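Local coordinates for protein prolyl oligopeptidase (Galerina marginata, PDB 5N4B) that removes a leader peptide from the amanitin precursor and then macrocyclises the released intermediate, cutting on the C-terminal side of proline, at residues Val365-Glu370 and Asn410-Thr415; Asp383-Tyr388 and Gly404-Ala409. The protein carries 1 engineered substitution. One frame throughout, in Å; residues are numbered along the deposited sequence.

Interaction 1. Residues Val365-Glu370 and Asn410-Thr415; sequences VNCANE and NRQKQT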
loop_
_atom_site.group_PDB
_atom_site.type_symbol
_atom_site.label_atom_id
_atom_site.label_comp_id
_atom_site.label_asym_id
_atom_site.label_seq_id
_atom_site.Cartn_x
_atom_site.Cartn_y
_atom_site.Cartn_z
ATOM N N VAL A 365 8.614 -14.353 -7.243
ATOM C CA VAL A 365 9.395 -15.173 -8.175
ATOM C C VAL A 365 9.090 -14.673 -9.566
ATOM O O VAL A 365 7.911 -14.637 -9.957
ATOM C CB VAL A 365 9.092 -16.685 -8.099
ATOM C CG1 VAL A 365 9.977 -17.446 -9.072
ATOM C CG2 VAL A 365 9.330 -17.260 -6.732
ATOM N N ASN A 366 10.142 -14.352 -10.323
ATOM C CA ASN A 366 10.039 -13.949 -11.733
ATOM C C ASN A 366 10.873 -14.881 -12.604
ATOM O O ASN A 366 11.971 -15.290 -12.224
ATOM C CB ASN A 366 10.528 -12.538 -11.959
ATOM C CG ASN A 366 9.646 -11.482 -11.346
ATOM O OD1 ASN A 366 8.832 -11.705 -10.425
ATOM N ND2 ASN A 366 9.808 -10.272 -11.844
ATOM N N CYS A 367 10.373 -15.240 -13.768
ATOM C CA CYS A 367 11.193 -15.937 -14.734
ATOM C C CYS A 367 12.001 -14.910 -15.517
ATOM O O CYS A 367 11.452 -13.878 -15.927
ATOM C CB CYS A 367 10.278 -16.706 -15.681
ATOM S SG CYS A 367 11.103 -17.669 -16.961
ATOM N N ALA A 368 13.266 -15.197 -15.718
ATOM C CA ALA A 368 14.210 -14.292 -16.359
ATOM C C ALA A 368 15.027 -15.040 -17.391
ATOM O O ALA A 368 15.389 -16.219 -17.218
ATOM C CB ALA A 368 15.155 -13.666 -15.342
ATOM N N ASN A 369 15.360 -14.339 -18.466
ATOM C CA ASN A 369 16.205 -14.913 -19.518
ATOM C C ASN A 369 15.650 -16.261 -19.961
ATOM O O ASN A 369 16.388 -17.248 -20.095
ATOM C CB ASN A 369 17.669 -15.025 -19.088
ATOM C CG ASN A 369 18.610 -15.380 -20.232
ATOM O OD1 ASN A 369 18.356 -15.024 -21.386
ATOM N ND2 ASN A 369 19.718 -16.068 -19.904
ATOM N N GLU A 370 14.340 -16.284 -20.154
ATOM C CA GLU A 370 13.554 -17.405 -20.658
ATOM C C GLU A 370 13.430 -18.618 -19.743
ATOM O O GLU A 370 12.357 -19.229 -19.724
ATOM C CB GLU A 370 14.032 -17.880 -22.028
ATOM C CG GLU A 370 13.836 -16.842 -23.163
ATOM C CD GLU A 370 12.368 -16.575 -23.605
ATOM O OE1 GLU A 370 11.388 -16.871 -22.886
ATOM O OE2 GLU A 370 12.197 -15.996 -24.712
ATOM N N ASN A 410 11.653 -7.085 -14.499
ATOM C CA ASN A 410 12.209 -7.692 -15.690
ATOM C C ASN A 410 11.104 -8.028 -16.690
ATOM O O ASN A 410 9.903 -7.975 -16.399
ATOM C CB ASN A 410 13.031 -8.937 -15.377
ATOM C CG ASN A 410 12.205 -10.152 -15.129
ATOM O OD1 ASN A 410 11.258 -10.138 -14.359
ATOM N ND2 ASN A 410 12.538 -11.217 -15.811
ATOM N N ARG A 411 11.572 -8.451 -17.862
ATOM C CA ARG A 411 10.757 -9.064 -18.902
ATOM C C ARG A 411 11.414 -10.396 -19.214
ATOM O O ARG A 411 12.593 -10.444 -19.569
ATOM C CB ARG A 411 10.663 -8.157 -20.142
ATOM C CG ARG A 411 10.061 -6.788 -19.816
ATOM C CD ARG A 411 9.966 -5.911 -21.082
ATOM N NE ARG A 411 8.967 -6.449 -21.986
ATOM C CZ ARG A 411 8.937 -6.213 -23.281
ATOM N NH1 ARG A 411 9.822 -5.425 -23.853
ATOM N NH2 ARG A 411 8.014 -6.806 -24.022
ATOM N N GLN A 412 10.619 -11.456 -19.121
ATOM C CA GLN A 412 11.118 -12.832 -19.236
ATOM C C GLN A 412 12.006 -13.075 -20.449
ATOM O O GLN A 412 13.010 -13.787 -20.367
ATOM C CB GLN A 412 9.938 -13.806 -19.264
ATOM C CG GLN A 412 10.375 -15.240 -19.495
ATOM C CD GLN A 412 9.176 -16.142 -19.561
ATOM O OE1 GLN A 412 8.326 -16.128 -18.663
ATOM N NE2 GLN A 412 9.102 -16.953 -20.617
ATOM N N LYS A 413 11.642 -12.542 -21.609
ATOM C CA LYS A 413 12.392 -12.854 -22.811
ATOM C C LYS A 413 13.775 -12.201 -22.873
ATOM O O LYS A 413 14.585 -12.581 -23.728
ATOM C CB LYS A 413 11.576 -12.505 -24.054
ATOM C CG LYS A 413 11.447 -11.007 -24.326
ATOM C CD LYS A 413 10.487 -10.757 -25.470
ATOM C CE LYS A 413 10.271 -9.275 -25.703
ATOM N NZ LYS A 413 9.271 -9.123 -26.830
ATOM N N GLN A 414 14.049 -11.225 -22.027
ATOM C CA GLN A 414 15.259 -10.450 -22.105
ATOM C C GLN A 414 16.394 -11.092 -21.332
ATOM O O GLN A 414 16.179 -11.957 -20.471
ATOM C CB GLN A 414 14.983 -9.013 -21.610
ATOM C CG GLN A 414 14.011 -8.305 -22.495
ATOM C CD GLN A 414 13.639 -6.913 -22.030
ATOM O OE1 GLN A 414 13.739 -6.556 -20.885
ATOM N NE2 GLN A 414 13.127 -6.130 -22.972
ATOM N N THR A 415 17.613 -10.644 -21.629
ATOM C CA THR A 415 18.814 -11.220 -21.053
ATOM C C THR A 415 19.316 -10.505 -19.813
ATOM O O THR A 415 20.476 -10.688 -19.445
ATOM C CB THR A 415 19.941 -11.237 -22.071
ATOM O OG1 THR A 415 20.178 -9.892 -22.525
ATOM C CG2 THR A 415 19.573 -12.175 -23.257
HETATM O O HOH W 1 14.646 -11.346 -17.900
HETATM O O HOH W 2 16.657 -14.493 -23.352
HETATM O O HOH W 3 14.039 -14.378 -25.735
#

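Interaction 2. Residues Asp383-Tyr388 and Gly404-Ala409; sequences DEIYLY and GAASIA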
loop_
_atom_site.group_PDB
_atom_site.type_symbol
_atom_site.label_atom_id
_atom_site.label_comp_id
_atom_site.label_asym_id
_atom_site.label_seq_id
_atom_site.Cartn_x
_atom_site.Cartn_y
_atom_site.Cartn_z
ATOM N N ASP A 383 14.753 -9.104 3.186
ATOM C CA ASP A 383 14.695 -9.774 1.908
ATOM C C ASP A 383 16.057 -10.277 1.450
ATOM O O ASP A 383 17.090 -9.600 1.608
ATOM C CB ASP A 383 14.097 -8.841 0.857
ATOM C CG ASP A 383 12.603 -8.642 1.028
ATOM O OD1 ASP A 383 11.912 -9.435 1.752
ATOM O OD2 ASP A 383 12.027 -7.739 0.356
ATOM N N GLU A 384 16.034 -11.450 0.823
ATOM C CA GLU A 384 17.198 -12.133 0.277
ATOM C C GLU A 384 16.875 -12.522 -1.158
ATOM O O GLU A 384 15.771 -12.998 -1.447
ATOM C CB GLU A 384 17.522 -13.370 1.083
ATOM C CG GLU A 384 17.651 -13.103 2.574
ATOM C CD GLU A 384 17.993 -14.345 3.390
ATOM O OE1 GLU A 384 18.039 -15.466 2.814
ATOM O OE2 GLU A 384 18.232 -14.217 4.603
ATOM N N ILE A 385 17.823 -12.346 -2.067
ATOM C CA ILE A 385 17.590 -12.551 -3.493
ATOM C C ILE A 385 18.419 -13.720 -3.978
ATOM O O ILE A 385 19.628 -13.758 -3.749
ATOM C CB ILE A 385 17.913 -11.273 -4.288
ATOM C CG1 ILE A 385 17.185 -10.043 -3.692
ATOM C CG2 ILE A 385 17.515 -11.481 -5.746
ATOM C CD1 ILE A 385 18.101 -9.120 -2.976
ATOM N N TYR A 386 17.789 -14.641 -4.716
ATOM C CA TYR A 386 18.464 -15.835 -5.243
ATOM C C TYR A 386 18.144 -16.018 -6.716
ATOM O O TYR A 386 17.029 -15.767 -7.154
ATOM C CB TYR A 386 18.061 -17.116 -4.475
ATOM C CG TYR A 386 18.430 -17.061 -3.019
ATOM C CD1 TYR A 386 17.564 -16.514 -2.097
ATOM C CD2 TYR A 386 19.653 -17.475 -2.580
ATOM C CE1 TYR A 386 17.914 -16.436 -0.762
ATOM C CE2 TYR A 386 19.995 -17.440 -1.266
ATOM C CZ TYR A 386 19.138 -16.897 -0.356
ATOM O OH TYR A 386 19.540 -16.802 0.966
ATOM N N LEU A 387 19.113 -16.574 -7.449
ATOM C CA LEU A 387 18.958 -17.009 -8.827
ATOM C C LEU A 387 18.858 -18.527 -8.837
ATOM O O LEU A 387 19.677 -19.199 -8.197
ATOM C CB LEU A 387 20.153 -16.529 -9.653
ATOM C CG LEU A 387 20.098 -16.914 -11.110
ATOM C CD1 LEU A 387 18.963 -16.202 -11.844
ATOM C CD2 LEU A 387 21.452 -16.543 -11.746
ATOM N N TYR A 388 17.883 -19.040 -9.544
ATOM C CA TYR A 388 17.635 -20.473 -9.736
ATOM C C TYR A 388 17.705 -20.843 -11.210
ATOM O O TYR A 388 17.311 -20.069 -12.089
ATOM C CB TYR A 388 16.232 -20.848 -9.276
ATOM C CG TYR A 388 16.059 -20.925 -7.783
ATOM C CD1 TYR A 388 15.915 -19.776 -7.007
ATOM C CD2 TYR A 388 16.047 -22.141 -7.141
ATOM C CE1 TYR A 388 15.805 -19.857 -5.643
ATOM C CE2 TYR A 388 15.900 -22.224 -5.742
ATOM C CZ TYR A 388 15.765 -21.068 -5.031
ATOM O OH TYR A 388 15.639 -21.173 -3.656
ATOM N N GLY A 404 17.316 -5.062 3.853
ATOM C CA GLY A 404 16.159 -4.246 3.597
ATOM C C GLY A 404 15.104 -4.998 2.820
ATOM O O GLY A 404 14.933 -6.213 2.985
ATOM N N ALA A 405 14.403 -4.270 1.969
ATOM C CA ALA A 405 13.334 -4.790 1.131
ATOM C C ALA A 405 13.767 -4.741 -0.325
ATOM O O ALA A 405 14.417 -3.773 -0.766
ATOM C CB ALA A 405 12.042 -3.978 1.301
ATOM N N ALA A 406 13.418 -5.773 -1.083
ATOM C CA ALA A 406 13.836 -5.905 -2.474
ATOM C C ALA A 406 12.659 -6.276 -3.371
ATOM O O ALA A 406 11.720 -6.953 -2.948
ATOM C CB ALA A 406 14.872 -6.970 -2.595
ATOM N N SER A 407 12.705 -5.827 -4.615
ATOM C CA SER A 407 11.766 -6.254 -5.649
ATOM C C SER A 407 12.502 -6.499 -6.959
ATOM O O SER A 407 13.589 -5.956 -7.182
ATOM C CB SER A 407 10.754 -5.173 -5.960
ATOM O OG SER A 407 10.116 -4.716 -4.817
ATOM N N ILE A 408 11.916 -7.373 -7.798
ATOM C CA ILE A 408 12.487 -7.734 -9.095
ATOM C C ILE A 408 11.700 -7.010 -10.154
ATOM O O ILE A 408 10.474 -6.980 -10.088
ATOM C CB ILE A 408 12.403 -9.244 -9.348
ATOM C CG1 ILE A 408 12.941 -10.062 -8.188
ATOM C CG2 ILE A 408 13.149 -9.606 -10.656
ATOM C CD1 ILE A 408 12.447 -11.487 -8.204
ATOM N N ALA A 409 12.385 -6.535 -11.174
ATOM C CA ALA A 409 11.782 -5.941 -12.371
ATOM C C ALA A 409 12.454 -6.539 -13.603
ATOM O O ALA A 409 13.683 -6.469 -13.751
ATOM C CB ALA A 409 11.991 -4.432 -12.380
HETATM O O HOH W 4 17.866 -8.040 3.676
#

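Interaction 1. Residues Val365-Glu370 and Asn410-Thr415
The end of strand 361-368 and the turn that follows it run up against the loop 410-415, with Ala368 and Gln412 closest at 4.5 Å between CA atoms and the amide N of Glu370 giving a hydrogen bond to Gln412 O at 2.8 Å. Loop 410-415 makes a type I turn from Arg411 to Gln414, closed by its own bond from Gln414 N to Arg411 O.

Asn410 works with both ends of its amide. Its OD1 takes a bond from Asn366 ND2 (2.9 Å), the two side chains lying antiparallel with their amide planes 28° apart, while its ND2 gives a bond to Cys367 O (2.9 Å), which lies exactly in the Asn410 amide plane. A chi1 of 79° sets CG between backbone N and carbonyl carbon and brings the amide to the strand. A water also accepts from Asn410 ND2 and from Asn369 N, so both protons of that ND2 are used.

Gln412 is extended beyond CG and passes across the end of the strand. Its CG and CD lie against Cys367 SG, each 3.6 Å away, and its NE2 points straight at Glu370 OE1 (3.2 Å), the carboxylate turned 67° from the amide; OE1 of Gln412 is held by Thr319. Glu370 bends at chi2, and its carboxylate comes alongside Lys413 CB. Two further waters connect Lys413 O to Asn369 OD1 and to Glu370 OE2. On the far side of the loop, Arg411 and Lys413 both form salt bridges with Asp92.

Such a junction, where the loop between the first two strands of one four-stranded blade grips the first hairpin of the preceding blade, belongs to the beta-propeller domain.

Interaction 2. Residues Asp383-Tyr388 and Gly404-Ala409
With chi1 at -73°, Asp383 sets its CG opposite its own carbonyl carbon, and a small chi2 turns OD2 to Ala406 N, which donates to it at 2.8 Å in an almost straight bond. That carboxylate oxygen takes the proton on its anti lone pair, the one away from OD1, and OD2 also sits 3.3 Å from Ala405 CA. Lys378 holds OD1 in a salt bridge, so the carboxylate is gripped from both oxygens.

The backbone of Asp383 adds a second link. Its N gives a nearly straight bond to Gly404 O at 2.9 Å, and one water receives a bond from Gly404 N while donating to Asp383 O. Main chain and side chain of one aspartate thus hold Gly404, directly and through the water, and Ala406 together. Gly404 has extended backbone angles with positive phi, and a side chain on this backbone would collide with the carbonyl O of the residue before.

Two residues farther along, Ile385 places CG1 beside its backbone N (chi1 -52°), and its CD1 rests on Ala406 CB at 3.9 Å. Beyond this pair the strands part: their axes come within 6.3 Å at an angle of 34°, so the contact is concentrated where 405-409 begins. Leu419 and Leu421 of strand 416-423 pack against Ile385 and Ala406 respectively.

The contact joins the third strand of one propeller blade to the innermost strand of the next, and does so through a buried, probably ionised aspartate. Its charge is likely balanced by Lys378 and stabilised by the N-H of Ala406, giving the blade-to-blade seam a directional polar anchor beside its apolar packing.

In the fold
Following the chain from the N terminus, past five earlier four-stranded blades, strands 361-368, 372-379, 382-388 and 394-398 form the next, and 405-409 opens the one after. Interaction 2 closes the shorter loop, from 383-388 to 404-409, with strand 394-398 inside it. Interaction 1 closes the longer one, from 365-370 to 410-415, so interaction 2 is nested within it. Their centres are 14 Å apart, and Asn366 ND2 meets Ile408 CG2 at 3.6 Å, where the two contacts touch. Together they fasten strand 405-409 to the preceding blade near both its ends: interaction 2 at its start, interaction 1 in the loop leading on to strand 416-423.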